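Local coordinates for protein phosphoribosylaminoimidazole carboxylase (Bombyx mori, PDB 4JA0) that probably catalyses two steps of purine biosynthesis, joining an AIR carboxylase domain and a SAICAR synthetase domain in one chain, at residues A[350-355]-A[363-368]. Numbering follows the deposited sequence.
Sequences NCPPPS and WSSLSV
Asn350 and Ser365 bring the two backbones within 6.6 Å of each other, CA to CA, where the chain leaving the C-terminal end of strand 348-350 passes the loop that follows helix 358-361. From there the segments diverge, and no hydrogen bond joins them directly. Ser365 carries the whole contact from its side, its CB directed at segment 350-355. Ser365 OG lies anti to its own carbonyl carbon (chi1 -64°), beside the backbone N, and reaches the rim of the Pro352 ring, 3.7 Å from Pro352 CG. The CB of Ser365 meets the other neighbour, lying 4.0 Å from Asn350 ND2. Asn350 ND2 also approaches Ser365 O, but at 3.8 Å this is packing, not a bond. With CG beside its backbone N (chi1 -66°), Asn350 brings the ND2 end of its amide alongside Ser365, and Asn350 CB stands 4.2 Å from Ser365 CB. All three touching residues are buried; the polar atoms of Asn350 and Ser365 find their partners in other parts of the same chain. Asn334 ND2 hydrogen-bonds to Ser365 OG and more weakly to Asn350 OD1, bridging the segments indirectly, while Asn350 ND2 makes a weak hydrogen bond to Thr376 OG1. Beyond the contact, Leu366 packs on Ile378 of a second subunit, and Val368 O accepts a hydrogen bond from Arg332 NH1 of a third, so the serine-rich loop also faces subunit interfaces. Both segments belong to the single crossover that leads from strand 348-350 through the short helix 358-361 to the neighbouring parallel strand 375-376; the chain leaving one strand packs against the return part of its own beta-alpha-beta connection, in the parallel alpha/beta fold of the AIR carboxylase (PurE-like) domain, here within an octameric assembly.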
loop_
_atom_site.group_PDB
_atom_site.type_symbol
_atom_site.label_atom_id
_atom_site.label_comp_id
_atom_site.label_asym_id
_atom_site.label_seq_id
_atom_site.Cartn_x
_atom_site.Cartn_y
_atom_site.Cartn_z
ATOM N N ASN A 350 -7.420 21.594 -3.974
ATOM C CA ASN A 350 -6.255 21.128 -3.222
ATOM C C ASN A 350 -5.071 20.745 -4.093
ATOM O O ASN A 350 -5.156 19.793 -4.879
ATOM C CB ASN A 350 -6.617 19.903 -2.410
ATOM C CG ASN A 350 -7.602 20.197 -1.354
ATOM O OD1 ASN A 350 -7.490 21.209 -0.666
ATOM N ND2 ASN A 350 -8.574 19.303 -1.180
ATOM N N CYS A 351 -3.943 21.411 -3.884
ATOM C CA CYS A 351 -2.729 21.053 -4.588
ATOM C C CYS A 351 -1.586 20.829 -3.607
ATOM O O CYS A 351 -0.805 21.726 -3.318
ATOM C CB CYS A 351 -2.378 22.137 -5.629
ATOM S SG CYS A 351 -0.996 21.691 -6.724
ATOM N N PRO A 352 -1.499 19.615 -3.070
ATOM C CA PRO A 352 -0.401 19.321 -2.150
ATOM C C PRO A 352 0.914 19.471 -2.890
ATOM O O PRO A 352 0.965 19.248 -4.101
ATOM C CB PRO A 352 -0.635 17.864 -1.782
ATOM C CG PRO A 352 -2.090 17.639 -2.046
ATOM C CD PRO A 352 -2.412 18.474 -3.232
ATOM N N PRO A 353 1.950 19.924 -2.187
ATOM C CA PRO A 353 3.288 20.035 -2.776
ATOM C C PRO A 353 3.872 18.646 -2.923
ATOM O O PRO A 353 3.349 17.716 -2.302
ATOM C CB PRO A 353 4.062 20.871 -1.748
ATOM C CG PRO A 353 3.306 20.716 -0.448
ATOM C CD PRO A 353 1.872 20.472 -0.817
ATOM N N PRO A 354 4.914 18.489 -3.755
ATOM C CA PRO A 354 5.544 17.186 -3.986
ATOM C C PRO A 354 6.257 16.674 -2.728
ATOM O O PRO A 354 6.820 17.452 -1.954
ATOM C CB PRO A 354 6.584 17.491 -5.051
ATOM C CG PRO A 354 6.247 18.790 -5.581
ATOM C CD PRO A 354 5.609 19.546 -4.498
ATOM N N SER A 355 6.237 15.361 -2.543
ATOM C CA SER A 355 6.716 14.744 -1.317
ATOM C C SER A 355 6.705 13.242 -1.500
ATOM O O SER A 355 5.889 12.702 -2.237
ATOM C CB SER A 355 5.808 15.134 -0.146
ATOM O OG SER A 355 5.968 14.236 0.937
ATOM N N TRP A 363 -4.772 11.273 0.884
ATOM C CA TRP A 363 -6.108 10.916 1.298
ATOM C C TRP A 363 -6.656 11.901 2.295
ATOM O O TRP A 363 -7.838 11.887 2.574
ATOM C CB TRP A 363 -6.140 9.510 1.870
ATOM C CG TRP A 363 -5.834 8.487 0.858
ATOM C CD1 TRP A 363 -4.626 7.896 0.613
ATOM C CD2 TRP A 363 -6.749 7.945 -0.101
ATOM N NE1 TRP A 363 -4.743 6.996 -0.430
ATOM C CE2 TRP A 363 -6.037 7.011 -0.879
ATOM C CE3 TRP A 363 -8.104 8.153 -0.363
ATOM C CZ2 TRP A 363 -6.637 6.293 -1.904
ATOM C CZ3 TRP A 363 -8.697 7.436 -1.368
ATOM C CH2 TRP A 363 -7.969 6.527 -2.136
ATOM N N SER A 364 -5.807 12.780 2.816
ATOM C CA SER A 364 -6.268 13.840 3.714
ATOM C C SER A 364 -6.939 14.931 2.902
ATOM O O SER A 364 -7.712 15.714 3.442
ATOM C CB SER A 364 -5.112 14.417 4.532
ATOM O OG SER A 364 -4.098 14.968 3.710
ATOM N N SER A 365 -6.588 14.990 1.614
ATOM C CA SER A 365 -7.175 15.913 0.640
ATOM C C SER A 365 -8.429 15.316 0.040
ATOM O O SER A 365 -9.501 15.892 0.121
ATOM C CB SER A 365 -6.187 16.201 -0.479
ATOM O OG SER A 365 -5.046 16.864 0.009
ATOM N N LEU A 366 -8.287 14.142 -0.560
ATOM C CA LEU A 366 -9.431 13.341 -0.982
ATOM C C LEU A 366 -10.185 12.930 0.262
ATOM O O LEU A 366 -9.762 13.258 1.374
ATOM C CB LEU A 366 -8.941 12.086 -1.679
ATOM C CG LEU A 366 -7.933 12.228 -2.813
ATOM C CD1 LEU A 366 -7.219 10.891 -3.028
ATOM C CD2 LEU A 366 -8.646 12.655 -4.076
ATOM N N SER A 367 -11.301 12.237 0.098
ATOM C CA SER A 367 -12.018 11.677 1.266
ATOM C C SER A 367 -12.274 12.742 2.324
ATOM O O SER A 367 -11.808 12.661 3.472
ATOM C CB SER A 367 -11.335 10.431 1.890
ATOM O OG SER A 367 -10.079 10.708 2.463
ATOM N N VAL A 368 -13.007 13.754 1.899
ATOM C CA VAL A 368 -13.456 14.792 2.792
ATOM C C VAL A 368 -14.758 14.340 3.460
ATOM O O VAL A 368 -15.408 13.399 3.004
ATOM C CB VAL A 368 -13.705 16.083 1.983
ATOM C CG1 VAL A 368 -12.385 16.738 1.607
ATOM C CG2 VAL A 368 -14.525 15.763 0.748
#